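Local coordinates for HTPA Reductase (Selaginella moellendorffii, PDB 5U5N), which probably catalyses the NAD(P)H-dependent reduction of 4-hydroxy-tetrahydrodipicolinate to tetrahydrodipicolinate in lysine biosynthesis, at residues P208-Y220 / F230-I242. Residues are numbered along the deposited sequence; the frame is centred on the assembly and turned at random.
Sequences PEQHLNGHAFHTY and FFEFKHNVCGRSI
Phe217 and Asn236, a non-hydrogen-bonded pair of this antiparallel hairpin, both set CG anti to the carbonyl carbon (chi1 -81° for Phe217), which stacks the Asn236 amide on the Phe217 ring with the planes 10° apart. Asn236 CB stands over the ring centre, 3.5 Å from the centroid, while Cys238 SG and Val237 O lie at its edge. The same SG touches Pro208 CD at 3.6 Å, and Cys238 CB sits over one face of the His211 ring, whose opposite face carries Gln210 CG. On the other side of the sheet, His235 takes the crowded rotamer (chi1 58°), with CG between backbone N and carbonyl carbon; this turns its ring against His218, whose CB stands over one face, offset toward the rim, the two rings nearly parallel but slid apart, and NE2 shares a 3.1 Å hydrogen bond with Tyr220 OH. One water bridges His235 ND1 to Ala216 O, 2.7 Å from each. Replacing Phe217 by an alanine would probably strip the Asn236 side chain of the ring it stacks on and take from Cys238 SG one of its two aromatic neighbours, leaving a gap beside Pro208. Backbone bonds, such as Tyr220 N to Phe233 O at 2.8 Å, zip the strands as far as Gly239, whose positive phi suits the turn into helix 241-259. Helix 171-182 covers the His218, Tyr220 and His235 face, strand 155-162 flanks 215-220, and residues 230-236 pair antiparallel with a strand of the second subunit, continuing the sheet across the dimer.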
ATOM      1  N   PRO A 208      17.687  10.669  12.526  1.00 52.64           N
ATOM      2  CA  PRO A 208      19.065  10.696  13.050  1.00 55.68           C
ATOM      3  C   PRO A 208      19.646  12.099  13.097  1.00 58.48           C
ATOM      4  O   PRO A 208      19.334  12.919  12.218  1.00 57.81           O
ATOM      5  CB  PRO A 208      19.858   9.851  12.039  1.00 54.39           C
ATOM      6  CG  PRO A 208      18.844   8.988  11.389  1.00 51.34           C
ATOM      7  CD  PRO A 208      17.589   9.815  11.330  1.00 50.23           C
ATOM      8  N   GLU A 209      20.510  12.341  14.085  1.00 62.06           N
ATOM      9  CA  GLU A 209      21.018  13.678  14.379  1.00 65.23           C
ATOM     10  C   GLU A 209      21.725  14.284  13.165  1.00 64.94           C
ATOM     11  O   GLU A 209      21.573  15.466  12.906  1.00 65.69           O
ATOM     12  CB  GLU A 209      21.943  13.594  15.594  1.00 69.32           C
ATOM     13  CG  GLU A 209      22.531  14.894  16.127  1.00 73.40           C
ATOM     14  CD  GLU A 209      23.472  14.639  17.317  1.00 77.39           C
ATOM     15  OE1 GLU A 209      23.698  13.453  17.683  1.00 77.41           O
ATOM     16  OE2 GLU A 209      24.006  15.615  17.909  1.00 81.27           O
ATOM     17  N   GLN A 210      22.456  13.465  12.408  1.00 63.78           N
ATOM     18  CA  GLN A 210      23.168  13.955  11.215  1.00 63.70           C
ATOM     19  C   GLN A 210      22.231  14.388  10.068  1.00 60.45           C
ATOM     20  O   GLN A 210      22.642  15.158   9.198  1.00 60.36           O
ATOM     21  CB  GLN A 210      24.181  12.902  10.719  1.00 63.79           C
ATOM     22  CG  GLN A 210      23.584  11.736   9.955  1.00 60.96           C
ATOM     23  CD  GLN A 210      24.281  10.411  10.190  1.00 61.83           C
ATOM     24  OE1 GLN A 210      25.376  10.177   9.664  1.00 63.20           O
ATOM     25  NE2 GLN A 210      23.629   9.527  10.985  1.00 61.23           N
ATOM     26  N   HIS A 211      20.980  13.906  10.080  1.00 57.39           N
ATOM     27  CA  HIS A 211      20.038  14.202   9.003  1.00 54.45           C
ATOM     28  C   HIS A 211      18.948  15.240   9.322  1.00 54.52           C
ATOM     29  O   HIS A 211      17.968  15.367   8.565  1.00 52.45           O
ATOM     30  CB  HIS A 211      19.419  12.908   8.538  1.00 51.57           C
ATOM     31  CG  HIS A 211      20.402  11.965   7.929  1.00 51.04           C
ATOM     32  ND1 HIS A 211      21.063  12.244   6.751  1.00 50.79           N
ATOM     33  CD2 HIS A 211      20.801  10.728   8.307  1.00 50.95           C
ATOM     34  CE1 HIS A 211      21.851  11.227   6.446  1.00 50.50           C
ATOM     35  NE2 HIS A 211      21.710  10.295   7.376  1.00 50.68           N
ATOM     36  N   LEU A 212      19.129  16.001  10.406  1.00 57.10           N
ATOM     37  CA  LEU A 212      18.137  17.010  10.793  1.00 57.55           C
ATOM     38  C   LEU A 212      17.859  18.092   9.739  1.00 56.77           C
ATOM     39  O   LEU A 212      16.721  18.581   9.671  1.00 56.13           O
ATOM     40  CB  LEU A 212      18.522  17.644  12.124  1.00 61.12           C
ATOM     41  CG  LEU A 212      18.379  16.669  13.310  1.00 61.56           C
ATOM     42  CD1 LEU A 212      19.078  17.194  14.548  1.00 65.54           C
ATOM     43  CD2 LEU A 212      16.926  16.414  13.647  1.00 59.84           C
ATOM     44  N   ASN A 213      18.840  18.445   8.911  1.00 56.86           N
ATOM     45  CA  ASN A 213      18.597  19.475   7.842  1.00 56.32           C
ATOM     46  C   ASN A 213      18.259  18.935   6.462  1.00 52.75           C
ATOM     47  O   ASN A 213      17.850  19.714   5.619  1.00 52.33           O
ATOM     48  CB  ASN A 213      19.732  20.510   7.789  1.00 59.48           C
ATOM     49  CG  ASN A 213      19.842  21.266   9.098  1.00 63.09           C
ATOM     50  OD1 ASN A 213      20.814  21.119   9.827  1.00 65.52           O
ATOM     51  ND2 ASN A 213      18.798  22.019   9.443  1.00 63.72           N
ATOM     52  N   GLY A 214      18.308  17.600   6.295  1.00 50.11           N
ATOM     53  CA  GLY A 214      17.938  16.940   5.042  1.00 46.77           C
ATOM     54  C   GLY A 214      17.201  15.623   5.302  1.00 44.38           C
ATOM     55  O   GLY A 214      17.807  14.554   5.401  1.00 43.75           O
ATOM     56  N   HIS A 215      15.884  15.706   5.472  1.00 43.09           N
ATOM     57  CA  HIS A 215      15.059  14.522   5.691  1.00 40.71           C
ATOM     58  C   HIS A 215      13.611  14.772   5.332  1.00 39.48           C
ATOM     59  O   HIS A 215      13.174  15.907   5.242  1.00 40.12           O
ATOM     60  CB  HIS A 215      15.198  14.021   7.143  1.00 41.79           C
ATOM     61  CG  HIS A 215      14.541  14.897   8.168  1.00 43.40           C
ATOM     62  ND1 HIS A 215      15.201  15.929   8.807  1.00 45.91           N
ATOM     63  CD2 HIS A 215      13.276  14.907   8.645  1.00 42.89           C
ATOM     64  CE1 HIS A 215      14.367  16.525   9.640  1.00 47.13           C
ATOM     65  NE2 HIS A 215      13.196  15.923   9.563  1.00 45.21           N
ATOM     66  N   ALA A 216      12.863  13.674   5.158  1.00 37.62           N
ATOM     67  CA  ALA A 216      11.422  13.723   4.917  1.00 36.58           C
ATOM     68  C   ALA A 216      10.727  12.482   5.504  1.00 35.51           C
ATOM     69  O   ALA A 216      10.698  11.387   4.894  1.00 34.22           O
ATOM     70  CB  ALA A 216      11.123  13.884   3.442  1.00 35.40           C
ATOM     71  N   PHE A 217      10.229  12.653   6.728  1.00 36.21           N
ATOM     72  CA  PHE A 217       9.597  11.588   7.500  1.00 35.54           C
ATOM     73  C   PHE A 217       8.122  11.894   7.532  1.00 35.39           C
ATOM     74  O   PHE A 217       7.725  13.021   7.897  1.00 36.73           O
ATOM     75  CB  PHE A 217      10.145  11.550   8.929  1.00 37.02           C
ATOM     76  CG  PHE A 217      11.493  10.833   9.080  1.00 37.20           C
ATOM     77  CD1 PHE A 217      12.534  10.986   8.134  1.00 36.93           C
ATOM     78  CD2 PHE A 217      11.756  10.066  10.219  1.00 37.90           C
ATOM     79  CE1 PHE A 217      13.757  10.352   8.309  1.00 37.37           C
ATOM     80  CE2 PHE A 217      12.971   9.435  10.387  1.00 38.40           C
ATOM     81  CZ  PHE A 217      13.973   9.577   9.433  1.00 38.20           C
ATOM     82  N   HIS A 218       7.312  10.914   7.124  1.00 34.02           N
ATOM     83  CA  HIS A 218       5.858  10.978   7.168  1.00 33.95           C
ATOM     84  C   HIS A 218       5.270   9.769   7.953  1.00 33.68           C
ATOM     85  O   HIS A 218       5.769   8.655   7.836  1.00 32.60           O
ATOM     86  CB  HIS A 218       5.296  10.913   5.754  1.00 32.99           C
ATOM     87  CG  HIS A 218       5.852  11.941   4.819  1.00 33.20           C
ATOM     88  ND1 HIS A 218       7.092  11.820   4.244  1.00 32.83           N
ATOM     89  CD2 HIS A 218       5.330  13.101   4.358  1.00 33.98           C
ATOM     90  CE1 HIS A 218       7.316  12.871   3.474  1.00 33.35           C
ATOM     91  NE2 HIS A 218       6.261  13.665   3.527  1.00 34.00           N
ATOM     92  N   THR A 219       4.224  10.038   8.728  1.00 34.50           N
ATOM     93  CA  THR A 219       3.469   9.055   9.498  1.00 34.62           C
ATOM     94  C   THR A 219       1.979   9.343   9.305  1.00 34.88           C
ATOM     95  O   THR A 219       1.523  10.472   9.560  1.00 35.88           O
ATOM     96  CB  THR A 219       3.775   9.162  11.005  1.00 35.97           C
ATOM     97  OG1 THR A 219       5.161   8.902  11.240  1.00 36.24           O
ATOM     98  CG2 THR A 219       2.957   8.137  11.811  1.00 36.02           C
ATOM     99  N   TYR A 220       1.228   8.337   8.863  1.00 34.15           N
ATOM    100  CA  TYR A 220      -0.213   8.398   8.701  1.00 34.67           C
ATOM    101  C   TYR A 220      -0.831   7.355   9.652  1.00 34.97           C
ATOM    102  O   TYR A 220      -0.467   6.158   9.585  1.00 34.42           O
ATOM    103  CB  TYR A 220      -0.612   8.077   7.260  1.00 34.05           C
ATOM    104  CG  TYR A 220       0.180   8.806   6.198  1.00 33.85           C
ATOM    105  CD1 TYR A 220       1.421   8.348   5.778  1.00 33.01           C
ATOM    106  CD2 TYR A 220      -0.316   9.975   5.610  1.00 34.72           C
ATOM    107  CE1 TYR A 220       2.150   9.034   4.806  1.00 32.85           C
ATOM    108  CE2 TYR A 220       0.416  10.668   4.638  1.00 34.45           C
ATOM    109  CZ  TYR A 220       1.635  10.183   4.250  1.00 33.49           C
ATOM    110  OH  TYR A 220       2.345  10.854   3.304  1.00 33.68           O
ATOM    111  N   PHE A 230      -6.083  -0.022  14.473  1.00 38.54           N
ATOM    112  CA  PHE A 230      -5.041   0.971  14.253  1.00 37.85           C
ATOM    113  C   PHE A 230      -4.231   0.555  13.016  1.00 36.91           C
ATOM    114  O   PHE A 230      -3.652  -0.554  12.988  1.00 36.44           O
ATOM    115  CB  PHE A 230      -4.158   1.046  15.504  1.00 38.12           C
ATOM    116  CG  PHE A 230      -2.969   1.985  15.387  1.00 37.59           C
ATOM    117  CD1 PHE A 230      -3.121   3.332  15.579  1.00 38.08           C
ATOM    118  CD2 PHE A 230      -1.692   1.485  15.146  1.00 36.94           C
ATOM    119  CE1 PHE A 230      -2.018   4.199  15.505  1.00 37.97           C
ATOM    120  CE2 PHE A 230      -0.579   2.324  15.066  1.00 36.74           C
ATOM    121  CZ  PHE A 230      -0.745   3.687  15.242  1.00 37.27           C
ATOM    122  N   PHE A 231      -4.216   1.427  12.006  1.00 36.57           N
ATOM    123  CA  PHE A 231      -3.321   1.328  10.851  1.00 35.90           C
ATOM    124  C   PHE A 231      -2.299   2.446  10.927  1.00 35.56           C
ATOM    125  O   PHE A 231      -2.637   3.591  11.244  1.00 35.95           O
ATOM    126  CB  PHE A 231      -4.055   1.494   9.529  1.00 35.97           C
ATOM    127  CG  PHE A 231      -4.885   0.317   9.130  1.00 36.71           C
ATOM    128  CD1 PHE A 231      -6.171   0.150   9.633  1.00 37.94           C
ATOM    129  CD2 PHE A 231      -4.420  -0.579   8.177  1.00 36.47           C
ATOM    130  CE1 PHE A 231      -6.952  -0.913   9.244  1.00 38.98           C
ATOM    131  CE2 PHE A 231      -5.217  -1.664   7.796  1.00 37.58           C
ATOM    132  CZ  PHE A 231      -6.470  -1.828   8.335  1.00 38.73           C
ATOM    133  N   GLU A 232      -1.056   2.109  10.638  1.00 35.26           N
ATOM    134  CA  GLU A 232      -0.004   3.099  10.598  1.00 35.36           C
ATOM    135  C   GLU A 232       0.875   2.847   9.367  1.00 34.47           C
ATOM    136  O   GLU A 232       1.310   1.713   9.140  1.00 33.90           O
ATOM    137  CB  GLU A 232       0.778   3.102  11.898  1.00 36.32           C
ATOM    138  CG  GLU A 232       1.880   4.174  11.959  1.00 37.01           C
ATOM    139  CD  GLU A 232       2.699   4.100  13.227  1.00 38.47           C
ATOM    140  OE1 GLU A 232       3.489   3.127  13.386  1.00 39.22           O
ATOM    141  OE2 GLU A 232       2.478   4.971  14.099  1.00 39.95           O
ATOM    142  N   PHE A 233       1.109   3.908   8.580  1.00 34.14           N
ATOM    143  CA  PHE A 233       1.997   3.850   7.442  1.00 33.38           C
ATOM    144  C   PHE A 233       3.043   4.947   7.601  1.00 33.11           C
ATOM    145  O   PHE A 233       2.695   6.087   7.926  1.00 33.24           O
ATOM    146  CB  PHE A 233       1.291   4.054   6.103  1.00 33.77           C
ATOM    147  CG  PHE A 233       0.067   3.251   5.926  1.00 34.97           C
ATOM    148  CD1 PHE A 233       0.078   1.876   6.059  1.00 35.53           C
ATOM    149  CD2 PHE A 233      -1.121   3.868   5.606  1.00 36.07           C
ATOM    150  CE1 PHE A 233      -1.089   1.145   5.937  1.00 36.58           C
ATOM    151  CE2 PHE A 233      -2.291   3.148   5.490  1.00 36.94           C
ATOM    152  CZ  PHE A 233      -2.281   1.787   5.646  1.00 37.20           C
ATOM    153  N   LYS A 234       4.308   4.575   7.400  1.00 32.43           N
ATOM    154  CA  LYS A 234       5.431   5.482   7.434  1.00 32.63           C
ATOM    155  C   LYS A 234       6.285   5.354   6.190  1.00 31.63           C
ATOM    156  O   LYS A 234       6.530   4.231   5.715  1.00 31.36           O
ATOM    157  CB  LYS A 234       6.359   5.175   8.590  1.00 33.66           C
ATOM    158  CG  LYS A 234       5.824   5.537   9.933  1.00 34.94           C
ATOM    159  CD  LYS A 234       6.869   5.300  11.003  1.00 36.20           C
ATOM    160  CE  LYS A 234       6.272   5.699  12.333  1.00 37.65           C
ATOM    161  NZ  LYS A 234       7.125   5.192  13.445  1.00 39.10           N
ATOM    162  N   HIS A 235       6.782   6.495   5.723  1.00 31.18           N
ATOM    163  CA  HIS A 235       7.859   6.523   4.764  1.00 30.45           C
ATOM    164  C   HIS A 235       8.824   7.645   5.150  1.00 31.10           C
ATOM    165  O   HIS A 235       8.429   8.791   5.278  1.00 31.36           O
ATOM    166  CB  HIS A 235       7.346   6.562   3.323  1.00 29.58           C
ATOM    167  CG  HIS A 235       6.447   7.716   2.998  1.00 29.79           C
ATOM    168  ND1 HIS A 235       6.924   8.910   2.514  1.00 29.87           N
ATOM    169  CD2 HIS A 235       5.096   7.811   2.971  1.00 29.90           C
ATOM    170  CE1 HIS A 235       5.910   9.729   2.288  1.00 30.40           C
ATOM    171  NE2 HIS A 235       4.782   9.082   2.554  1.00 30.41           N
ATOM    172  N   ASN A 236      10.060   7.244   5.450  1.00 31.38           N
ATOM    173  CA  ASN A 236      11.070   8.062   6.076  1.00 32.67           C
ATOM    174  C   ASN A 236      12.312   8.073   5.187  1.00 32.66           C
ATOM    175  O   ASN A 236      12.890   7.012   4.941  1.00 32.35           O
ATOM    176  CB  ASN A 236      11.427   7.480   7.440  1.00 33.68           C
ATOM    177  CG  ASN A 236      10.324   7.637   8.459  1.00 34.09           C
ATOM    178  OD1 ASN A 236       9.318   8.338   8.243  1.00 33.99           O
ATOM    179  ND2 ASN A 236      10.529   7.013   9.602  1.00 34.84           N
ATOM    180  N   VAL A 237      12.711   9.263   4.713  1.00 33.10           N
ATOM    181  CA  VAL A 237      13.881   9.437   3.883  1.00 33.18           C
ATOM    182  C   VAL A 237      14.920  10.301   4.590  1.00 34.92           C
ATOM    183  O   VAL A 237      14.566  11.369   5.104  1.00 35.80           O
ATOM    184  CB  VAL A 237      13.516  10.121   2.557  1.00 32.53           C
ATOM    185  CG1 VAL A 237      14.774  10.515   1.756  1.00 32.93           C
ATOM    186  CG2 VAL A 237      12.647   9.176   1.740  1.00 31.16           C
ATOM    187  N   CYS A 238      16.172   9.827   4.608  1.00 35.39           N
ATOM    188  CA  CYS A 238      17.281  10.524   5.189  1.00 37.56           C
ATOM    189  C   CYS A 238      18.203  10.935   4.023  1.00 37.79           C
ATOM    190  O   CYS A 238      18.644  10.067   3.267  1.00 36.88           O
ATOM    191  CB  CYS A 238      18.063   9.629   6.160  1.00 38.65           C
ATOM    192  SG  CYS A 238      17.298   9.309   7.777  1.00 39.28           S
ATOM    193  N   GLY A 239      18.476  12.223   3.884  1.00 39.10           N
ATOM    194  CA  GLY A 239      19.406  12.719   2.860  1.00 39.69           C
ATOM    195  C   GLY A 239      18.913  12.463   1.453  1.00 37.87           C
ATOM    196  O   GLY A 239      17.710  12.378   1.230  1.00 36.57           O
ATOM    197  N   ARG A 240      19.848  12.271   0.527  1.00 38.04           N
ATOM    198  CA  ARG A 240      19.598  12.376  -0.913  1.00 36.87           C
ATOM    199  C   ARG A 240      19.672  11.081  -1.689  1.00 35.60           C
ATOM    200  O   ARG A 240      19.426  11.078  -2.896  1.00 34.45           O
ATOM    201  CB  ARG A 240      20.655  13.305  -1.554  1.00 38.18           C
ATOM    202  CG  ARG A 240      20.487  14.710  -1.132  1.00 39.71           C
ATOM    203  CD  ARG A 240      21.481  15.662  -1.756  1.00 41.28           C
ATOM    204  NE  ARG A 240      21.524  16.812  -0.855  1.00 43.54           N
ATOM    205  CZ  ARG A 240      22.414  17.007   0.109  1.00 45.80           C
ATOM    206  NH1 ARG A 240      23.433  16.156   0.285  1.00 46.34           N
ATOM    207  NH2 ARG A 240      22.292  18.072   0.885  1.00 47.92           N
ATOM    208  N   SER A 241      20.049   9.998  -1.021  1.00 36.19           N
ATOM    209  CA  SER A 241      20.347   8.767  -1.719  1.00 35.67           C
ATOM    210  C   SER A 241      19.145   8.200  -2.484  1.00 34.00           C
ATOM    211  O   SER A 241      19.335   7.701  -3.589  1.00 33.27           O
ATOM    212  CB  SER A 241      20.986   7.740  -0.770  1.00 36.67           C
ATOM    213  OG  SER A 241      20.412   6.483  -0.946  1.00 35.45           O
ATOM    214  N   ILE A 242      17.919   8.344  -1.965  1.00 33.82           N
ATOM    215  CA  ILE A 242      16.749   7.812  -2.688  1.00 32.70           C
ATOM    216  C   ILE A 242      16.542   8.538  -4.024  1.00 32.32           C
ATOM    217  O   ILE A 242      16.104   7.918  -4.996  1.00 31.36           O
ATOM    218  CB  ILE A 242      15.443   7.853  -1.853  1.00 32.75           C
ATOM    219  CG1 ILE A 242      14.368   6.954  -2.482  1.00 31.93           C
ATOM    220  CG2 ILE A 242      14.916   9.261  -1.650  1.00 33.22           C
ATOM    221  CD1 ILE A 242      13.052   6.953  -1.764  1.00 31.83           C
TER
HETATM  222  O   HOH W   1       9.123  10.503   2.865  1.00 36.16           O